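Local atomic coordinates of acetone carboxylase alpha subunit (Xanthobacter autotrophicus Py2, PDB entry 5M45), a protein that forms one subunit of a six-chain, manganese-containing enzyme assembly and belongs to the hydantoinase B/oxoprolinase family. Residues Y647-E650 with R651-G654; K59-S62 with R63-G67; W261-A264 with Y265-E269. All coordinates share one frame; numbering follows the deposited sequence.

How the interactions relate
Interactions 2 and 3 are both buried contacts along single helices, 54-75 and 257-282, and these helices pack together: the side chain of Phe263 from interaction 3 meets Phe61, Leu60 and Leu64 of interaction 2, with Phe263 CZ 3.8 Å from Phe61 CA. Their centres lie 13 Å apart. Interaction 1 is only partly buried and lies on the opposite side of the chain's centre from interaction 3, about 39 Å away between nearest atoms. There the chain turns into helix 652-657. Interactions 1 and 2 each border chains of other proteins in the assembly, whereas interaction 3 stays within its own subunit and relies chiefly on aromatic packing.

Interaction 1: residues Y647-E650 with R651-G654; sequences YVLE and RFAG
Leu649 and Phe652 meet round a type I beta turn that leads into helix 652-657. Two successive backbone hydrogen bonds form the bend: Phe652 N to Leu649 O (3.0 Å) closes the turn, and Ala653 N to Glu650 O (3.1 Å) carries it into the helix. A water gives a hydrogen to Glu650 O (2.8 Å) and takes one from Gly654 N, so that the Glu650 carbonyl accepts from two partners.

The apolar contact runs alongside. Both side chains point the same way, Leu649 CB lying 4.0 Å from Phe652 CD2, while Leu649 CD1 reaches Phe652 CE2 at 4.1 Å. With CG anti to its carbonyl carbon (chi1 -65°), the phenylalanine ring comes down beside the leucine.

Among the charged groups, the Arg651 guanidinium has Phe652 CE2 over the centre of one face, 3.7 Å above its plane. Its NE and NH1 form salt bridges with Asp584 and Glu586. A chain of another protein packs against Leu649, Arg651 and Phe652. The charge of Arg651 at this subunit interface is thus probably balanced by the two carboxylates, and their bonds, at NE and NH1, would also limit its rotation.

Interaction 2: residues K59-S62 with R63-G67; sequences KLFS and RLRAG
Phe61 and Arg65 make the closest side-chain contact between 59-62 and 63-67, one turn apart on helix 54-75. They lie side by side, pointing the same way, and Phe61 CZ, at the ring tip, sits 3.6 Å from Arg65 CZ. This ring atom lies over one face of the arginine's guanidinium, 3.4 Å above the plane but offset toward the rim. The two planes are 44° apart, well short of a parallel stack. Both residues start with CG anti to the backbone N (chi1 166° for Phe61), and the arginine bends at chi3, which lays its NE and CZ across the end of the ring.

Around this pair the packing is tight. A chain of another protein holds the far end of Arg65, its acidic side chain in a salt bridge with NH1, its backbone hydrogen-bonded to NE and an aromatic side chain in a cation-pi contact; it also hydrogen-bonds Ser62 OG. Leu60 and Leu64 face helix 257-282. They themselves touch only lightly, Leu60 CB to Leu64 CD1 at 4.5 Å, whereas Leu64 CG lies 3.2 Å from Leu60 O.

The partly exposed Lys59 and Arg63 form the looser side. Arg63 CG rests 3.6 Å from Lys59 O, and the two chains run roughly alongside without their charged ends meeting, Lys59 NZ standing 6.1 Å from Arg63 NH1. Each pairs with its own carboxylate on helix 227-255, Lys59 with Glu255 and Arg63 with Glu254.

Regular i to i+4 hydrogen bonds underlie both sides, from Arg63 N to Lys59 O (3.0 Å) through Ala66 N to Ser62 O (3.1 Å). The like charges would thus be offset by separate acids joining two helices, while the Phe61 ring lies against a guanidinium that serves the interface, and probably limits its movement.

Interaction 3: residues W261-A264 with Y265-E269; sequences WKFA and YEAVE
Trp261 offers the broad face of its indole to the edge of Tyr265, one turn on along helix 257-282. The pair is T-shaped: the centroid of the six-membered indole ring is 5.3 Å from that of the tyrosine, and the planes meet at 72°. Tyr265 CE1 is the bump, lying 4.0 Å above the middle of the indole, while Tyr265 OH reaches on to Trp261 CH2 at 3.5 Å and is hydrogen-bonded to His27 NE2.

Trp261 O also fits against the tyrosine edge, in the ring plane and 3.3 Å from Tyr265 CD1. The helix is kinked here: Tyr265 N makes no bond to Trp261 O, and instead a weak one to Lys262 O, which Glu266 N grips more firmly at 3.0 Å.

A second fit is smaller. Phe263, with CG anti to the backbone N (chi1 -173°), turns a face to Ala267, whose methyl makes a CH-pi contact 4.2 Å from the ring centroid.

Beside these, Glu266 OE2 touches Lys262 CB at 3.7 Å, but the lysine NZ lies well away. The buried carboxylate instead takes the backbone N-H groups of Leu49 and Arg50, near the start of helix 48-52, which would help to stabilise its charge, while aromatic contacts fill the kinked turn.

Interaction 1: residues Y647-E650 with R651-G654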
ATOM      1  N   TYR A 647      -3.044  14.197 -43.729  1.00 15.40           N
ATOM      2  CA  TYR A 647      -4.201  13.750 -42.947  1.00 14.96           C
ATOM      3  C   TYR A 647      -4.829  12.426 -43.403  1.00 15.04           C
ATOM      4  O   TYR A 647      -5.454  11.718 -42.591  1.00 14.47           O
ATOM      5  CB  TYR A 647      -5.286  14.852 -42.865  1.00 14.67           C
ATOM      6  CG  TYR A 647      -4.812  16.147 -42.202  1.00 14.44           C
ATOM      7  CD1 TYR A 647      -4.884  16.317 -40.826  1.00 14.26           C
ATOM      8  CD2 TYR A 647      -4.315  17.211 -42.961  1.00 14.59           C
ATOM      9  CE1 TYR A 647      -4.452  17.491 -40.209  1.00 14.25           C
ATOM     10  CE2 TYR A 647      -3.875  18.392 -42.370  1.00 14.72           C
ATOM     11  CZ  TYR A 647      -3.958  18.539 -41.000  1.00 14.58           C
ATOM     12  OH  TYR A 647      -3.525  19.692 -40.375  1.00 14.97           O
ATOM     13  N   VAL A 648      -4.703  12.118 -44.691  1.00 15.29           N
ATOM     14  CA  VAL A 648      -5.284  10.943 -45.319  1.00 15.79           C
ATOM     15  C   VAL A 648      -4.291  10.360 -46.321  1.00 16.13           C
ATOM     16  O   VAL A 648      -3.746  11.099 -47.142  1.00 16.06           O
ATOM     17  CB  VAL A 648      -6.577  11.326 -46.096  1.00 15.99           C
ATOM     18  CG1 VAL A 648      -7.096  10.146 -46.946  1.00 16.35           C
ATOM     19  CG2 VAL A 648      -7.660  11.822 -45.149  1.00 15.89           C
ATOM     20  N   LEU A 649      -4.103   9.044 -46.290  1.00 16.60           N
ATOM     21  CA  LEU A 649      -3.268   8.343 -47.274  1.00 17.34           C
ATOM     22  C   LEU A 649      -3.938   8.300 -48.656  1.00 18.65           C
ATOM     23  O   LEU A 649      -5.147   7.999 -48.765  1.00 18.50           O
ATOM     24  CB  LEU A 649      -2.941   6.913 -46.800  1.00 17.00           C
ATOM     25  CG  LEU A 649      -2.133   6.741 -45.521  1.00 16.59           C
ATOM     26  CD1 LEU A 649      -2.091   5.272 -45.070  1.00 16.47           C
ATOM     27  CD2 LEU A 649      -0.724   7.263 -45.708  1.00 16.64           C
ATOM     28  N   GLU A 650      -3.143   8.561 -49.691  1.00 20.15           N
ATOM     29  CA  GLU A 650      -3.638   8.673 -51.069  1.00 22.03           C
ATOM     30  C   GLU A 650      -4.547   7.505 -51.505  1.00 22.32           C
ATOM     31  O   GLU A 650      -5.572   7.720 -52.161  1.00 21.64           O
ATOM     32  CB  GLU A 650      -2.454   8.813 -52.043  1.00 23.61           C
ATOM     33  CG  GLU A 650      -2.851   9.150 -53.499  1.00 25.57           C
ATOM     34  CD  GLU A 650      -3.216   7.947 -54.348  1.00 27.15           C
ATOM     35  OE1 GLU A 650      -2.805   6.826 -54.002  1.00 29.73           O
ATOM     36  OE2 GLU A 650      -3.927   8.101 -55.380  1.00 29.31           O
ATOM     37  N   ARG A 651      -4.179   6.279 -51.118  1.00 22.42           N
ATOM     38  CA  ARG A 651      -4.898   5.086 -51.550  1.00 23.23           C
ATOM     39  C   ARG A 651      -6.321   4.961 -51.042  1.00 23.95           C
ATOM     40  O   ARG A 651      -7.101   4.228 -51.622  1.00 25.25           O
ATOM     41  CB  ARG A 651      -4.079   3.824 -51.245  1.00 24.09           C
ATOM     42  CG  ARG A 651      -3.918   3.496 -49.750  1.00 23.80           C
ATOM     43  CD  ARG A 651      -2.546   2.802 -49.531  1.00 23.66           C
ATOM     44  NE  ARG A 651      -2.257   2.292 -48.162  1.00 22.71           N
ATOM     45  CZ  ARG A 651      -2.962   1.331 -47.572  1.00 22.63           C
ATOM     46  NH1 ARG A 651      -2.667   0.852 -46.364  1.00 22.10           N
ATOM     47  NH2 ARG A 651      -4.037   0.824 -48.177  1.00 22.76           N
ATOM     48  N   PHE A 652      -6.723   5.714 -50.020  1.00 22.79           N
ATOM     49  CA  PHE A 652      -8.110   5.685 -49.587  1.00 21.86           C
ATOM     50  C   PHE A 652      -9.010   6.716 -50.270  1.00 21.10           C
ATOM     51  O   PHE A 652     -10.237   6.678 -50.099  1.00 22.21           O
ATOM     52  CB  PHE A 652      -8.162   5.819 -48.047  1.00 21.51           C
ATOM     53  CG  PHE A 652      -7.550   4.654 -47.357  1.00 21.77           C
ATOM     54  CD1 PHE A 652      -8.221   3.423 -47.329  1.00 22.15           C
ATOM     55  CD2 PHE A 652      -6.286   4.742 -46.803  1.00 22.18           C
ATOM     56  CE1 PHE A 652      -7.659   2.301 -46.721  1.00 22.09           C
ATOM     57  CE2 PHE A 652      -5.701   3.619 -46.205  1.00 22.32           C
ATOM     58  CZ  PHE A 652      -6.404   2.404 -46.137  1.00 22.29           C
ATOM     59  N   ALA A 653      -8.452   7.657 -51.026  1.00 20.25           N
ATOM     60  CA  ALA A 653      -9.288   8.700 -51.669  1.00 20.29           C
ATOM     61  C   ALA A 653     -10.366   8.112 -52.565  1.00 20.25           C
ATOM     62  O   ALA A 653     -11.539   8.525 -52.496  1.00 19.56           O
ATOM     63  CB  ALA A 653      -8.439   9.671 -52.454  1.00 20.54           C
ATOM     64  N   GLY A 654      -9.961   7.153 -53.396  1.00 20.77           N
ATOM     65  CA  GLY A 654     -10.862   6.457 -54.310  1.00 21.26           C
ATOM     66  C   GLY A 654     -11.848   5.575 -53.588  1.00 21.82           C
ATOM     67  O   GLY A 654     -13.040   5.718 -53.775  1.00 22.12           O
TER
HETATM   68  O   HOH W   1      -7.122   6.756 -54.292  1.00 30.58           O

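Interaction 2: residues K59-S62 with R63-G67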
ATOM      1  N   LYS A  59     -20.708  40.456  -7.860  1.00 18.57           N
ATOM      2  CA  LYS A  59     -19.416  40.767  -7.295  1.00 19.37           C
ATOM      3  C   LYS A  59     -18.773  39.546  -6.598  1.00 18.40           C
ATOM      4  O   LYS A  59     -17.566  39.302  -6.741  1.00 18.10           O
ATOM      5  CB  LYS A  59     -19.500  41.960  -6.332  1.00 21.20           C
ATOM      6  CG  LYS A  59     -18.139  42.313  -5.733  1.00 22.96           C
ATOM      7  CD  LYS A  59     -18.018  43.752  -5.233  1.00 25.31           C
ATOM      8  CE  LYS A  59     -18.919  44.092  -4.077  1.00 27.31           C
ATOM      9  NZ  LYS A  59     -18.122  45.000  -3.116  1.00 29.42           N
ATOM     10  N   LEU A  60     -19.577  38.807  -5.828  1.00 18.29           N
ATOM     11  CA  LEU A  60     -19.091  37.588  -5.197  1.00 17.65           C
ATOM     12  C   LEU A  60     -18.692  36.563  -6.267  1.00 17.00           C
ATOM     13  O   LEU A  60     -17.644  35.900  -6.144  1.00 16.55           O
ATOM     14  CB  LEU A  60     -20.134  36.993  -4.262  1.00 18.06           C
ATOM     15  CG  LEU A  60     -20.524  37.813  -3.040  1.00 18.52           C
ATOM     16  CD1 LEU A  60     -21.764  37.228  -2.402  1.00 18.57           C
ATOM     17  CD2 LEU A  60     -19.417  37.783  -2.027  1.00 18.95           C
ATOM     18  N   PHE A  61     -19.528  36.414  -7.295  1.00 16.53           N
ATOM     19  CA  PHE A  61     -19.213  35.490  -8.423  1.00 16.28           C
ATOM     20  C   PHE A  61     -17.848  35.815  -9.057  1.00 16.23           C
ATOM     21  O   PHE A  61     -16.996  34.954  -9.217  1.00 15.62           O
ATOM     22  CB  PHE A  61     -20.332  35.524  -9.480  1.00 16.27           C
ATOM     23  CG  PHE A  61     -19.964  34.887 -10.799  1.00 16.05           C
ATOM     24  CD1 PHE A  61     -20.000  33.515 -10.962  1.00 15.94           C
ATOM     25  CD2 PHE A  61     -19.607  35.682 -11.893  1.00 16.18           C
ATOM     26  CE1 PHE A  61     -19.647  32.934 -12.182  1.00 15.75           C
ATOM     27  CE2 PHE A  61     -19.260  35.122 -13.096  1.00 15.90           C
ATOM     28  CZ  PHE A  61     -19.271  33.746 -13.252  1.00 15.79           C
ATOM     29  N   SER A  62     -17.666  37.086  -9.393  1.00 17.03           N
ATOM     30  CA  SER A  62     -16.480  37.576 -10.081  1.00 17.59           C
ATOM     31  C   SER A  62     -15.224  37.367  -9.239  1.00 17.85           C
ATOM     32  O   SER A  62     -14.252  36.778  -9.713  1.00 17.35           O
ATOM     33  CB  SER A  62     -16.677  39.051 -10.459  1.00 18.26           C
ATOM     34  OG  SER A  62     -15.478  39.660 -10.948  1.00 18.60           O
ATOM     35  N   ARG A  63     -15.262  37.795  -7.972  1.00 18.57           N
ATOM     36  CA  ARG A  63     -14.088  37.655  -7.110  1.00 18.72           C
ATOM     37  C   ARG A  63     -13.687  36.207  -6.816  1.00 17.52           C
ATOM     38  O   ARG A  63     -12.507  35.872  -6.840  1.00 16.76           O
ATOM     39  CB  ARG A  63     -14.278  38.444  -5.796  1.00 20.71           C
ATOM     40  CG  ARG A  63     -14.121  39.930  -5.987  1.00 22.75           C
ATOM     41  CD  ARG A  63     -13.961  40.656  -4.661  1.00 25.15           C
ATOM     42  NE  ARG A  63     -12.665  40.419  -4.000  1.00 26.74           N
ATOM     43  CZ  ARG A  63     -12.378  40.817  -2.754  1.00 29.16           C
ATOM     44  NH1 ARG A  63     -13.259  41.464  -1.992  1.00 30.98           N
ATOM     45  NH2 ARG A  63     -11.185  40.576  -2.252  1.00 30.15           N
ATOM     46  N   LEU A  64     -14.675  35.362  -6.542  1.00 16.71           N
ATOM     47  CA  LEU A  64     -14.424  33.970  -6.167  1.00 16.01           C
ATOM     48  C   LEU A  64     -14.048  33.100  -7.382  1.00 15.40           C
ATOM     49  O   LEU A  64     -13.166  32.253  -7.263  1.00 15.12           O
ATOM     50  CB  LEU A  64     -15.642  33.375  -5.448  1.00 15.95           C
ATOM     51  CG  LEU A  64     -15.955  34.041  -4.094  1.00 16.14           C
ATOM     52  CD1 LEU A  64     -17.346  33.579  -3.591  1.00 16.24           C
ATOM     53  CD2 LEU A  64     -14.873  33.783  -3.052  1.00 16.33           C
ATOM     54  N   ARG A  65     -14.674  33.332  -8.542  1.00 15.12           N
ATOM     55  CA  ARG A  65     -14.285  32.602  -9.748  1.00 14.81           C
ATOM     56  C   ARG A  65     -12.840  32.994 -10.157  1.00 14.56           C
ATOM     57  O   ARG A  65     -12.037  32.125 -10.510  1.00 14.32           O
ATOM     58  CB  ARG A  65     -15.247  32.835 -10.919  1.00 14.95           C
ATOM     59  CG  ARG A  65     -14.990  31.869 -12.086  1.00 14.86           C
ATOM     60  CD  ARG A  65     -15.911  32.047 -13.284  1.00 15.09           C
ATOM     61  NE  ARG A  65     -15.751  33.365 -13.936  1.00 15.07           N
ATOM     62  CZ  ARG A  65     -16.219  33.713 -15.125  1.00 15.28           C
ATOM     63  NH1 ARG A  65     -16.845  32.848 -15.919  1.00 15.15           N
ATOM     64  NH2 ARG A  65     -15.997  34.941 -15.574  1.00 15.65           N
ATOM     65  N   ALA A  66     -12.518  34.285 -10.108  1.00 14.39           N
ATOM     66  CA  ALA A  66     -11.149  34.750 -10.366  1.00 14.30           C
ATOM     67  C   ALA A  66     -10.135  34.148  -9.358  1.00 14.16           C
ATOM     68  O   ALA A  66      -9.011  33.789  -9.729  1.00 13.83           O
ATOM     69  CB  ALA A  66     -11.076  36.282 -10.339  1.00 14.47           C
ATOM     70  N   GLY A  67     -10.550  34.028  -8.101  1.00 14.19           N
ATOM     71  CA  GLY A  67      -9.732  33.387  -7.083  1.00 14.26           C
ATOM     72  C   GLY A  67      -9.357  31.941  -7.347  1.00 14.15           C
ATOM     73  O   GLY A  67      -8.178  31.572  -7.235  1.00 13.95           O
TER

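Interaction 3: residues W261-A264 with Y265-E269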
ATOM      1  N   TRP A 261     -23.012  33.485   2.884  1.00 19.12           N
ATOM      2  CA  TRP A 261     -23.813  32.306   3.300  1.00 19.95           C
ATOM      3  C   TRP A 261     -25.005  32.064   2.356  1.00 19.88           C
ATOM      4  O   TRP A 261     -25.290  30.905   1.983  1.00 20.33           O
ATOM      5  CB  TRP A 261     -24.224  32.450   4.773  1.00 21.02           C
ATOM      6  CG  TRP A 261     -24.810  31.217   5.455  1.00 21.80           C
ATOM      7  CD1 TRP A 261     -26.091  31.055   5.905  1.00 22.49           C
ATOM      8  CD2 TRP A 261     -24.124  29.998   5.780  1.00 22.28           C
ATOM      9  NE1 TRP A 261     -26.237  29.805   6.468  1.00 22.62           N
ATOM     10  CE2 TRP A 261     -25.049  29.142   6.412  1.00 22.38           C
ATOM     11  CE3 TRP A 261     -22.821  29.547   5.600  1.00 22.40           C
ATOM     12  CZ2 TRP A 261     -24.716  27.865   6.856  1.00 22.48           C
ATOM     13  CZ3 TRP A 261     -22.478  28.269   6.053  1.00 22.41           C
ATOM     14  CH2 TRP A 261     -23.424  27.456   6.685  1.00 22.39           C
ATOM     15  N   LYS A 262     -25.666  33.127   1.918  1.00 19.59           N
ATOM     16  CA  LYS A 262     -26.694  32.984   0.863  1.00 19.67           C
ATOM     17  C   LYS A 262     -26.138  32.488  -0.481  1.00 18.45           C
ATOM     18  O   LYS A 262     -26.705  31.557  -1.061  1.00 17.64           O
ATOM     19  CB  LYS A 262     -27.506  34.265   0.679  1.00 20.52           C
ATOM     20  CG  LYS A 262     -28.357  34.494   1.927  1.00 21.76           C
ATOM     21  CD  LYS A 262     -29.506  35.441   1.717  1.00 22.89           C
ATOM     22  CE  LYS A 262     -29.075  36.881   1.783  1.00 23.98           C
ATOM     23  NZ  LYS A 262     -29.836  37.712   2.760  1.00 24.90           N
ATOM     24  N   PHE A 263     -25.040  33.094  -0.944  1.00 17.57           N
ATOM     25  CA  PHE A 263     -24.419  32.719  -2.217  1.00 17.03           C
ATOM     26  C   PHE A 263     -24.009  31.245  -2.248  1.00 16.46           C
ATOM     27  O   PHE A 263     -24.155  30.564  -3.288  1.00 15.43           O
ATOM     28  CB  PHE A 263     -23.183  33.587  -2.472  1.00 17.25           C
ATOM     29  CG  PHE A 263     -22.562  33.391  -3.819  1.00 17.42           C
ATOM     30  CD1 PHE A 263     -23.077  34.025  -4.952  1.00 17.74           C
ATOM     31  CD2 PHE A 263     -21.431  32.585  -3.973  1.00 17.59           C
ATOM     32  CE1 PHE A 263     -22.475  33.860  -6.216  1.00 18.00           C
ATOM     33  CE2 PHE A 263     -20.829  32.432  -5.219  1.00 17.48           C
ATOM     34  CZ  PHE A 263     -21.343  33.065  -6.338  1.00 17.59           C
ATOM     35  N   ALA A 264     -23.495  30.753  -1.114  1.00 16.16           N
ATOM     36  CA  ALA A 264     -22.961  29.410  -1.031  1.00 16.22           C
ATOM     37  C   ALA A 264     -23.997  28.289  -1.326  1.00 16.28           C
ATOM     38  O   ALA A 264     -23.568  27.185  -1.685  1.00 15.85           O
ATOM     39  CB  ALA A 264     -22.296  29.180   0.312  1.00 16.39           C
ATOM     40  N   TYR A 265     -25.300  28.574  -1.197  1.00 16.10           N
ATOM     41  CA  TYR A 265     -26.371  27.647  -1.593  1.00 16.59           C
ATOM     42  C   TYR A 265     -27.130  28.088  -2.852  1.00 16.31           C
ATOM     43  O   TYR A 265     -27.458  27.246  -3.710  1.00 16.60           O
ATOM     44  CB  TYR A 265     -27.303  27.338  -0.389  1.00 17.05           C
ATOM     45  CG  TYR A 265     -26.502  26.819   0.773  1.00 17.57           C
ATOM     46  CD1 TYR A 265     -25.885  27.693   1.649  1.00 18.28           C
ATOM     47  CD2 TYR A 265     -26.293  25.465   0.960  1.00 17.83           C
ATOM     48  CE1 TYR A 265     -25.098  27.245   2.708  1.00 18.24           C
ATOM     49  CE2 TYR A 265     -25.504  24.995   2.014  1.00 18.05           C
ATOM     50  CZ  TYR A 265     -24.926  25.901   2.885  1.00 18.47           C
ATOM     51  OH  TYR A 265     -24.133  25.464   3.923  1.00 19.69           O
ATOM     52  N   GLU A 266     -27.362  29.394  -3.012  1.00 16.03           N
ATOM     53  CA  GLU A 266     -28.043  29.909  -4.204  1.00 15.92           C
ATOM     54  C   GLU A 266     -27.274  29.580  -5.495  1.00 15.15           C
ATOM     55  O   GLU A 266     -27.906  29.281  -6.511  1.00 14.79           O
ATOM     56  CB  GLU A 266     -28.303  31.415  -4.128  1.00 16.33           C
ATOM     57  CG  GLU A 266     -29.300  31.855  -3.045  1.00 16.95           C
ATOM     58  CD  GLU A 266     -29.655  33.342  -3.103  1.00 17.44           C
ATOM     59  OE1 GLU A 266     -29.521  33.965  -4.206  1.00 17.53           O
ATOM     60  OE2 GLU A 266     -30.077  33.901  -2.022  1.00 17.92           O
ATOM     61  N   ALA A 267     -25.930  29.627  -5.454  1.00 14.53           N
ATOM     62  CA  ALA A 267     -25.115  29.381  -6.663  1.00 14.37           C
ATOM     63  C   ALA A 267     -25.348  27.954  -7.230  1.00 14.21           C
ATOM     64  O   ALA A 267     -25.335  27.762  -8.444  1.00 13.82           O
ATOM     65  CB  ALA A 267     -23.622  29.640  -6.402  1.00 14.41           C
ATOM     66  N   VAL A 268     -25.627  26.985  -6.351  1.00 14.02           N
ATOM     67  CA  VAL A 268     -25.886  25.620  -6.757  1.00 14.07           C
ATOM     68  C   VAL A 268     -27.257  25.519  -7.453  1.00 14.27           C
ATOM     69  O   VAL A 268     -27.380  24.953  -8.577  1.00 14.11           O
ATOM     70  CB  VAL A 268     -25.805  24.644  -5.537  1.00 14.10           C
ATOM     71  CG1 VAL A 268     -25.981  23.198  -6.001  1.00 14.14           C
ATOM     72  CG2 VAL A 268     -24.497  24.777  -4.770  1.00 14.07           C
ATOM     73  N   GLU A 269     -28.291  26.068  -6.828  1.00 14.50           N
ATOM     74  CA  GLU A 269     -29.636  26.052  -7.452  1.00 14.82           C
ATOM     75  C   GLU A 269     -29.643  26.829  -8.789  1.00 14.85           C
ATOM     76  O   GLU A 269     -30.305  26.422  -9.741  1.00 14.51           O
ATOM     77  CB  GLU A 269     -30.712  26.588  -6.489  1.00 15.13           C
ATOM     78  CG  GLU A 269     -32.103  26.848  -7.075  1.00 15.54           C
ATOM     79  CD  GLU A 269     -32.797  25.632  -7.686  1.00 15.81           C
ATOM     80  OE1 GLU A 269     -32.314  24.472  -7.533  1.00 15.75           O
ATOM     81  OE2 GLU A 269     -33.878  25.849  -8.333  1.00 16.49           O
TER